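Local coordinates for microcompartments protein (Halothece sp. PCC 7418, PDB 5VGU) that probably builds the beta-carboxysome shell as a CcmK4-type hexamer-forming protein, able to form mixed hexamers with CcmK3, at residues 44-49 with 90-95; 2-7 with 48-53. All blocks are in the same frame, centred on the assembly; numbering follows the deposited sequence.

In the fold
Both interactions hold the end of strand 42-49, depend on Arg48 and are partly buried. Interaction 1 sets one face of that strand against the irregular chain of 90-95 that follows helix 84-89; none of its touching residues is exposed, it joins apolar packing to one charged group, and it borders a second subunit. Interaction 2 begins in the sheet, where strand 5-12 pairs with strand 42-49, and runs on into the N-terminal loop; its acceptors are backbone carbonyls, reached by a short strand pairing and, more often, by the Arg48 side chain, and its edge at Asp50 is exposed. They meet where Tyr94 OH hydrogen-bonds Asp4 OD2 and where Ile46 packs on Val6.

Interaction 1 (44-49 with 90-95); sequences TIIIRG and LPIAYN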
loop_
_atom_site.group_PDB
_atom_site.type_symbol
_atom_site.label_atom_id
_atom_site.label_comp_id
_atom_site.label_asym_id
_atom_site.label_seq_id
_atom_site.Cartn_x
_atom_site.Cartn_y
_atom_site.Cartn_z
ATOM N N THR A 44 -0.509 -6.300 -12.576
ATOM C CA THR A 44 -1.347 -6.260 -13.767
ATOM C C THR A 44 -0.525 -5.743 -14.937
ATOM O O THR A 44 0.180 -4.743 -14.800
ATOM C CB THR A 44 -2.569 -5.332 -13.571
ATOM O OG1 THR A 44 -3.165 -5.545 -12.289
ATOM C CG2 THR A 44 -3.603 -5.533 -14.646
ATOM N N ILE A 45 -0.649 -6.373 -16.103
ATOM C CA ILE A 45 -0.045 -5.822 -17.309
ATOM C C ILE A 45 -1.150 -5.568 -18.328
ATOM O O ILE A 45 -2.189 -6.230 -18.318
ATOM C CB ILE A 45 1.056 -6.720 -17.905
ATOM C CG1 ILE A 45 0.590 -8.189 -18.008
ATOM C CG2 ILE A 45 2.345 -6.582 -17.077
ATOM C CD1 ILE A 45 1.566 -9.082 -18.733
ATOM N N ILE A 46 -0.898 -4.607 -19.220
ATOM C CA ILE A 46 -1.871 -4.140 -20.204
ATOM C C ILE A 46 -1.194 -4.120 -21.568
ATOM O O ILE A 46 -0.144 -3.488 -21.746
ATOM C CB ILE A 46 -2.425 -2.744 -19.865
ATOM C CG1 ILE A 46 -3.106 -2.753 -18.482
ATOM C CG2 ILE A 46 -3.414 -2.296 -20.921
ATOM C CD1 ILE A 46 -2.190 -2.349 -17.379
ATOM N N ILE A 47 -1.821 -4.759 -22.544
ATOM C CA ILE A 47 -1.331 -4.730 -23.911
ATOM C C ILE A 47 -2.413 -4.113 -24.788
ATOM O O ILE A 47 -3.597 -4.149 -24.457
ATOM C CB ILE A 47 -0.932 -6.120 -24.466
ATOM C CG1 ILE A 47 -2.099 -7.106 -24.352
ATOM C CG2 ILE A 47 0.283 -6.656 -23.756
ATOM C CD1 ILE A 47 -1.884 -8.412 -25.101
ATOM N N ARG A 48 -1.982 -3.550 -25.916
ATOM C CA ARG A 48 -2.874 -3.023 -26.938
ATOM C C ARG A 48 -2.473 -3.568 -28.297
ATOM O O ARG A 48 -1.290 -3.809 -28.569
ATOM C CB ARG A 48 -2.836 -1.502 -27.003
ATOM C CG ARG A 48 -3.199 -0.801 -25.679
ATOM C CD ARG A 48 -4.671 -1.022 -25.265
ATOM N NE ARG A 48 -5.599 -0.457 -26.230
ATOM C CZ ARG A 48 -6.000 0.807 -26.279
ATOM N NH1 ARG A 48 -5.573 1.706 -25.403
ATOM N NH2 ARG A 48 -6.831 1.185 -27.243
ATOM N N GLY A 49 -3.473 -3.703 -29.153
ATOM C CA GLY A 49 -3.257 -4.108 -30.526
ATOM C C GLY A 49 -4.571 -4.488 -31.177
ATOM O O GLY A 49 -5.658 -4.350 -30.593
ATOM N N LEU A 90 -8.598 4.939 -17.086
ATOM C CA LEU A 90 -7.840 3.781 -16.645
ATOM C C LEU A 90 -6.477 3.768 -17.318
ATOM O O LEU A 90 -6.283 4.397 -18.363
ATOM C CB LEU A 90 -8.619 2.497 -16.953
ATOM C CG LEU A 90 -9.985 2.375 -16.273
ATOM C CD1 LEU A 90 -10.597 1.006 -16.575
ATOM C CD2 LEU A 90 -9.926 2.602 -14.748
ATOM N N PRO A 91 -5.479 3.103 -16.711
ATOM C CA PRO A 91 -4.098 3.167 -17.259
ATOM C C PRO A 91 -3.860 2.170 -18.384
ATOM O O PRO A 91 -3.113 1.202 -18.255
ATOM C CB PRO A 91 -3.240 2.869 -16.017
ATOM C CG PRO A 91 -4.113 1.975 -15.188
ATOM C CD PRO A 91 -5.513 2.471 -15.381
ATOM N N ILE A 92 -4.503 2.410 -19.531
ATOM C CA ILE A 92 -4.478 1.472 -20.649
ATOM C C ILE A 92 -4.100 2.115 -21.974
ATOM O O ILE A 92 -4.090 1.420 -22.994
ATOM C CB ILE A 92 -5.823 0.736 -20.799
ATOM C CG1 ILE A 92 -6.956 1.721 -21.165
ATOM C CG2 ILE A 92 -6.136 -0.050 -19.538
ATOM C CD1 ILE A 92 -8.217 1.025 -21.692
ATOM N N ALA A 93 -3.816 3.414 -22.004
ATOM C CA ALA A 93 -3.525 4.104 -23.250
ATOM C C ALA A 93 -2.098 3.829 -23.719
ATOM O O ALA A 93 -1.207 3.526 -22.929
ATOM C CB ALA A 93 -3.738 5.607 -23.071
ATOM N N TYR A 94 -1.895 3.926 -25.027
ATOM C CA TYR A 94 -0.558 4.088 -25.557
ATOM C C TYR A 94 0.073 5.344 -24.957
ATOM O O TYR A 94 -0.625 6.269 -24.526
ATOM C CB TYR A 94 -0.592 4.196 -27.082
ATOM C CG TYR A 94 -0.922 2.935 -27.836
ATOM C CD1 TYR A 94 0.029 1.936 -28.016
ATOM C CD2 TYR A 94 -2.181 2.763 -28.426
ATOM C CE1 TYR A 94 -0.258 0.793 -28.729
ATOM C CE2 TYR A 94 -2.475 1.619 -29.141
ATOM C CZ TYR A 94 -1.506 0.640 -29.298
ATOM O OH TYR A 94 -1.779 -0.506 -30.012
ATOM N N ASN A 95 1.401 5.340 -24.869
ATOM C CA ASN A 95 2.144 6.469 -24.328
ATOM C C ASN A 95 3.443 6.648 -25.109
ATOM O O ASN A 95 3.857 5.789 -25.889
ATOM C CB ASN A 95 2.426 6.280 -22.834
ATOM C CG ASN A 95 3.222 5.024 -22.563
ATOM O OD1 ASN A 95 4.364 4.920 -22.984
ATOM N ND2 ASN A 95 2.609 4.053 -21.888
#
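Arg48 and Ile46, alternate residues on one face of strand 42-49, meet Ile92, Pro91 and Tyr94 of the chain leaving helix 84-89. This joins the antiparallel sheet of the BMC fold to its C-terminal part. Pro91 is the centre of an inverse gamma turn, closed by Ile92 N bonding to Leu90 O at 2.9 Å, and Ile92, just after the centre of the turn, lies against the strand.

The apolar part is a pair of branched side chains crossing at about a right angle, with Ile46 CG2 3.8 Å from Ile92 CG2. In Ile46 this methyl is anti to the backbone N (CG1 at chi1 -59°), which directs it at Ile92, while Ile46 CD1 lies 3.8 Å from Pro91 O. Isoleucine suits both places, since its beta branch fills space close to the backbone. Phe14 of the second subunit packs on Ile92, and Tyr35 of that subunit on Pro91, so the same loop also serves the subunit interface.

The polar part belongs to the guanidinium of Arg48. Arg48 NH1 donates to Ile92 O over 2.8 Å, fairly straight at 159°; the oxygen lies in the guanidinium plane, but the nitrogen stands above the carbonyl plane. Glu87 forms a salt bridge with the same NH1 and probably balances the charge of this buried arginine. Arginine suits the place because its folded aliphatic part lies against Tyr94 while its N-H groups serve the carbonyl and Glu87.

The aromatic part is Tyr94, whose ring has Arg48 CG over one face, offset toward the rim. Arg102 makes a cation-pi contact with the ring, and the phenol hydrogen-bonds to Asp4. That phenol end presses on the start of the arginine chain, with Tyr94 OH 3.3 Å from Arg48 CB.

Interaction 2 (2-7 with 48-53); sequences SLDAVG and RGDVSE
Ala5 and Gly49 form a hydrogen-bonded antiparallel pair where strands 5-12 and 42-49 of the BMC sheet adjoin. Gly49 N donates to Ala5 O at 3.2 Å, and the return bond from Ala5 N to Gly49 O is weak. The backbone angles at Gly49 disfavour any side chain, which suits glycine.

The tight side belongs to Arg48, whose chain, bent at chi2 and chi3 (-66° and -63°), turns its guanidinium edge to the carbonyls of Ser2, Asp4 and Ala5. Arg48 NE donates to Ala5 O at 3.1 Å, from the face of the carbonyl plane opposite to Gly49 N. Arg48 NH2 takes Asp4 O at 2.8 Å and Ser2 O at 2.9 Å. Nearer the backbone, Arg48 CD packs on Val6 CB at 3.6 Å; a beta-branched valine suits this sheet face. Small Ala5 lets its CB sit 3.6 Å from Val51 CA in helix 51-65.

The looser side faces solvent. There Asp4 OD1 and Asp50 OD1 stand 4.1 Å apart, their carboxylate planes nearly perpendicular (79°), and one water donates to both, probably easing their repulsion; Asp4 OD2 turns to Tyr94. A methionine in place of Arg48 would probably leave Ser2 O and Asp4 O without these donors, Ala5 O with one fewer, and Glu87 without its salt-bridge partner. One cation thus grips backbone oxygens, probably with less regard to side chains, while the Ser2 ST turn helps shape the loop.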
loop_
_atom_site.group_PDB
_atom_site.type_symbol
_atom_site.label_atom_id
_atom_site.label_comp_id
_atom_site.label_asym_id
_atom_site.label_seq_id
_atom_site.Cartn_x
_atom_site.Cartn_y
_atom_site.Cartn_z
ATOM N N SER A 2 -7.033 5.508 -28.839
ATOM C CA SER A 2 -6.941 4.434 -29.829
ATOM C C SER A 2 -8.111 3.481 -29.658
ATOM O O SER A 2 -8.512 3.186 -28.530
ATOM C CB SER A 2 -5.625 3.654 -29.676
ATOM O OG SER A 2 -5.552 2.569 -30.593
ATOM N N LEU A 3 -8.643 2.966 -30.760
ATOM C CA LEU A 3 -9.691 1.958 -30.673
ATOM C C LEU A 3 -9.143 0.533 -30.710
ATOM O O LEU A 3 -9.932 -0.422 -30.730
ATOM C CB LEU A 3 -10.736 2.164 -31.778
ATOM C CG LEU A 3 -11.566 3.459 -31.647
ATOM C CD1 LEU A 3 -12.526 3.625 -32.830
ATOM C CD2 LEU A 3 -12.325 3.575 -30.317
ATOM N N ASP A 4 -7.813 0.372 -30.704
ATOM C CA ASP A 4 -7.209 -0.952 -30.604
ATOM C C ASP A 4 -7.751 -1.693 -29.393
ATOM O O ASP A 4 -8.041 -1.094 -28.347
ATOM C CB ASP A 4 -5.677 -0.857 -30.464
ATOM C CG ASP A 4 -4.976 -0.520 -31.763
ATOM O OD1 ASP A 4 -5.646 -0.367 -32.801
ATOM O OD2 ASP A 4 -3.741 -0.403 -31.736
ATOM N N ALA A 5 -7.818 -3.015 -29.514
ATOM C CA ALA A 5 -8.221 -3.856 -28.398
ATOM C C ALA A 5 -7.267 -3.690 -27.227
ATOM O O ALA A 5 -6.108 -3.278 -27.380
ATOM C CB ALA A 5 -8.257 -5.321 -28.792
ATOM N N VAL A 6 -7.767 -4.027 -26.047
ATOM C CA VAL A 6 -6.948 -4.040 -24.844
ATOM C C VAL A 6 -7.006 -5.436 -24.228
ATOM O O VAL A 6 -8.063 -6.074 -24.174
ATOM C CB VAL A 6 -7.360 -2.912 -23.854
ATOM C CG1 VAL A 6 -8.771 -2.928 -23.511
ATOM C CG2 VAL A 6 -6.531 -2.983 -22.554
ATOM N N GLY A 7 -5.847 -5.914 -23.818
ATOM C CA GLY A 7 -5.746 -7.124 -23.018
ATOM C C GLY A 7 -5.145 -6.791 -21.665
ATOM O O GLY A 7 -4.194 -6.008 -21.577
ATOM N N ARG A 48 -1.982 -3.550 -25.916
ATOM C CA ARG A 48 -2.874 -3.023 -26.938
ATOM C C ARG A 48 -2.473 -3.568 -28.297
ATOM O O ARG A 48 -1.290 -3.809 -28.569
ATOM C CB ARG A 48 -2.836 -1.502 -27.003
ATOM C CG ARG A 48 -3.199 -0.801 -25.679
ATOM C CD ARG A 48 -4.671 -1.022 -25.265
ATOM N NE ARG A 48 -5.599 -0.457 -26.230
ATOM C CZ ARG A 48 -6.000 0.807 -26.279
ATOM N NH1 ARG A 48 -5.573 1.706 -25.403
ATOM N NH2 ARG A 48 -6.831 1.185 -27.243
ATOM N N GLY A 49 -3.473 -3.703 -29.153
ATOM C CA GLY A 49 -3.257 -4.108 -30.526
ATOM C C GLY A 49 -4.571 -4.488 -31.177
ATOM O O GLY A 49 -5.658 -4.350 -30.593
ATOM N N ASP A 50 -4.461 -4.954 -32.421
ATOM C CA ASP A 50 -5.635 -5.501 -33.097
ATOM C C ASP A 50 -6.215 -6.658 -32.291
ATOM O O ASP A 50 -5.485 -7.418 -31.655
ATOM C CB ASP A 50 -5.290 -5.966 -34.519
ATOM C CG ASP A 50 -4.989 -4.809 -35.463
ATOM O OD1 ASP A 50 -5.389 -3.658 -35.170
ATOM O OD2 ASP A 50 -4.352 -5.058 -36.515
ATOM N N VAL A 51 -7.552 -6.779 -32.302
ATOM C CA VAL A 51 -8.212 -7.785 -31.469
ATOM C C VAL A 51 -7.667 -9.189 -31.711
ATOM O O VAL A 51 -7.431 -9.942 -30.757
ATOM C CB VAL A 51 -9.746 -7.716 -31.644
ATOM C CG1 VAL A 51 -10.227 -8.393 -32.885
ATOM C CG2 VAL A 51 -10.390 -8.446 -30.487
ATOM N N SER A 52 -7.449 -9.576 -32.973
ATOM C CA SER A 52 -6.945 -10.929 -33.221
ATOM C C SER A 52 -5.526 -11.102 -32.672
ATOM O O SER A 52 -5.174 -12.172 -32.169
ATOM C CB SER A 52 -7.006 -11.258 -34.716
ATOM O OG SER A 52 -6.135 -10.416 -35.451
ATOM N N GLU A 53 -4.702 -10.056 -32.743
ATOM C CA GLU A 53 -3.353 -10.146 -32.201
ATOM C C GLU A 53 -3.371 -10.159 -30.671
ATOM O O GLU A 53 -2.592 -10.877 -30.044
ATOM C CB GLU A 53 -2.509 -8.997 -32.742
ATOM C CG GLU A 53 -2.371 -9.001 -34.259
ATOM C CD GLU A 53 -1.500 -10.131 -34.767
ATOM O OE1 GLU A 53 -0.716 -10.701 -33.978
ATOM O OE2 GLU A 53 -1.585 -10.430 -35.972
HETATM O O HOH W 1 -7.262 -2.263 -34.125
#